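Local coordinates for uncharacterized protein YGR203W (Saccharomyces cerevisiae, PDB 3FS5) that acts as a protein phosphatase, with a single rhodanese-like domain related to the catalytic domain of Cdc25 phosphatases, at residues Y4-T7 with N8-Y11. Numbering follows the deposited sequence.
Sequences YSIT and NVKY
N8 grips the carbonyl oxygen of S5 twice. Its backbone N donates to S5 O at 3.0 Å, nearly straight at 164°. Its side-chain ND2 reaches S5 O, also at 3.0 Å, but along a more bent path of 138°. The two donors approach differently: the backbone N stands well above the carbonyl plane, while ND2 lies only slightly tilted from it. N8 CG lies beside its backbone N (chi1 -75°), which brings the amide back to the same S5 O. One residue on, V9 N donates to I6 O at 3.1 Å. These successive i+3 to i backbone bonds make a short 3-10 turn, which leads into strand 10-12 at one edge of the parallel sheet of the rhodanese fold. The hydroxyls S5 OG and T7 OG1 share a hydrogen bond of 3.3 Å. I6 CD1 meets V9 CG2 at 4.1 Å, the two side chains crossing at a slant. Both also pack on M102 of helix 96-106, and V9, which is buried, touches V120 of the adjacent strand as well. S3 OG takes a further hydrogen bond from N8 ND2, helping to fix the amide.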
ATOM      1  N   TYR A   4       4.196 -12.395  14.464  1.00 32.93           N
ATOM      2  CA  TYR A   4       4.076 -12.662  13.043  1.00 29.88           C
ATOM      3  C   TYR A   4       2.683 -13.154  12.682  1.00 27.58           C
ATOM      4  O   TYR A   4       2.482 -13.732  11.618  1.00 26.22           O
ATOM      5  CB  TYR A   4       5.125 -13.692  12.612  1.00 30.91           C
ATOM      6  CG  TYR A   4       6.544 -13.185  12.728  1.00 31.58           C
ATOM      7  CD1 TYR A   4       7.268 -13.337  13.910  1.00 32.82           C
ATOM      8  CD2 TYR A   4       7.145 -12.507  11.669  1.00 31.88           C
ATOM      9  CE1 TYR A   4       8.560 -12.823  14.033  1.00 32.19           C
ATOM     10  CE2 TYR A   4       8.430 -11.991  11.779  1.00 33.42           C
ATOM     11  CZ  TYR A   4       9.132 -12.152  12.965  1.00 34.03           C
ATOM     12  OH  TYR A   4      10.397 -11.627  13.076  1.00 33.49           O
ATOM     13  N   SER A   5       1.724 -12.905  13.572  1.00 24.19           N
ATOM     14  CA  SER A   5       0.344 -13.325  13.366  1.00 23.57           C
ATOM     15  C   SER A   5      -0.412 -12.381  12.436  1.00 22.65           C
ATOM     16  O   SER A   5      -0.121 -11.192  12.371  1.00 22.07           O
ATOM     17  CB  SER A   5      -0.386 -13.403  14.712  1.00 26.06           C
ATOM     18  OG  SER A   5      -1.768 -13.656  14.524  1.00 29.48           O
ATOM     19  N   ILE A   6      -1.390 -12.931  11.724  1.00 22.47           N
ATOM     20  CA  ILE A   6      -2.210 -12.175  10.786  1.00 20.57           C
ATOM     21  C   ILE A   6      -2.946 -11.013  11.467  1.00 20.59           C
ATOM     22  O   ILE A   6      -3.321 -10.045  10.812  1.00 19.34           O
ATOM     23  CB  ILE A   6      -3.239 -13.113  10.108  1.00 21.74           C
ATOM     24  CG1 ILE A   6      -4.073 -12.346   9.075  1.00 22.41           C
ATOM     25  CG2 ILE A   6      -4.148 -13.737  11.164  1.00 20.37           C
ATOM     26  CD1 ILE A   6      -3.273 -11.828   7.905  1.00 28.16           C
ATOM     27  N   THR A   7      -3.142 -11.105  12.779  1.00 21.48           N
ATOM     28  CA  THR A   7      -3.842 -10.052  13.516  1.00 23.60           C
ATOM     29  C   THR A   7      -3.053  -8.741  13.546  1.00 24.37           C
ATOM     30  O   THR A   7      -3.589  -7.695  13.920  1.00 24.22           O
ATOM     31  CB  THR A   7      -4.149 -10.483  14.973  1.00 23.76           C
ATOM     32  OG1 THR A   7      -2.930 -10.823  15.642  1.00 26.05           O
ATOM     33  CG2 THR A   7      -5.072 -11.684  14.989  1.00 23.52           C
ATOM     34  N   ASN A   8      -1.784  -8.801  13.153  1.00 24.25           N
ATOM     35  CA  ASN A   8      -0.936  -7.610  13.122  1.00 25.96           C
ATOM     36  C   ASN A   8      -1.238  -6.734  11.911  1.00 25.48           C
ATOM     37  O   ASN A   8      -0.850  -5.570  11.868  1.00 27.40           O
ATOM     38  CB  ASN A   8       0.542  -8.006  13.094  1.00 27.36           C
ATOM     39  CG  ASN A   8       1.033  -8.490  14.435  1.00 30.32           C
ATOM     40  OD1 ASN A   8       1.056  -7.734  15.402  1.00 33.40           O
ATOM     41  ND2 ASN A   8       1.427  -9.756  14.502  1.00 30.52           N
ATOM     42  N   VAL A   9      -1.925  -7.302  10.927  1.00 23.22           N
ATOM     43  CA  VAL A   9      -2.280  -6.570   9.721  1.00 22.46           C
ATOM     44  C   VAL A   9      -3.559  -5.777   9.962  1.00 23.31           C
ATOM     45  O   VAL A   9      -4.609  -6.352  10.275  1.00 23.18           O
ATOM     46  CB  VAL A   9      -2.489  -7.534   8.535  1.00 22.59           C
ATOM     47  CG1 VAL A   9      -2.893  -6.756   7.284  1.00 22.35           C
ATOM     48  CG2 VAL A   9      -1.213  -8.330   8.289  1.00 21.07           C
ATOM     49  N   LYS A  10      -3.455  -4.456   9.822  1.00 21.45           N
ATOM     50  CA  LYS A  10      -4.585  -3.550  10.021  1.00 23.43           C
ATOM     51  C   LYS A  10      -5.209  -3.134   8.692  1.00 22.06           C
ATOM     52  O   LYS A  10      -4.591  -3.279   7.639  1.00 21.26           O
ATOM     53  CB  LYS A  10      -4.126  -2.296  10.770  1.00 26.34           C
ATOM     54  CG  LYS A  10      -3.627  -2.551  12.181  1.00 32.17           C
ATOM     55  CD  LYS A  10      -4.752  -3.002  13.086  1.00 37.18           C
ATOM     56  CE  LYS A  10      -4.683  -2.281  14.422  1.00 41.14           C
ATOM     57  NZ  LYS A  10      -4.777  -0.801  14.228  1.00 43.80           N
ATOM     58  N   TYR A  11      -6.430  -2.607   8.755  1.00 19.27           N
ATOM     59  CA  TYR A  11      -7.150  -2.178   7.562  1.00 21.07           C
ATOM     60  C   TYR A  11      -7.510  -0.706   7.603  1.00 21.30           C
ATOM     61  O   TYR A  11      -7.911  -0.177   8.639  1.00 21.40           O
ATOM     62  CB  TYR A  11      -8.408  -3.030   7.362  1.00 20.12           C
ATOM     63  CG  TYR A  11      -8.072  -4.438   6.959  1.00 22.02           C
ATOM     64  CD1 TYR A  11      -7.485  -5.322   7.867  1.00 23.80           C
ATOM     65  CD2 TYR A  11      -8.266  -4.872   5.650  1.00 24.08           C
ATOM     66  CE1 TYR A  11      -7.093  -6.604   7.476  1.00 23.91           C
ATOM     67  CE2 TYR A  11      -7.879  -6.147   5.250  1.00 24.42           C
ATOM     68  CZ  TYR A  11      -7.294  -7.005   6.166  1.00 26.15           C
ATOM     69  OH  TYR A  11      -6.907  -8.263   5.767  1.00 29.03           O
TER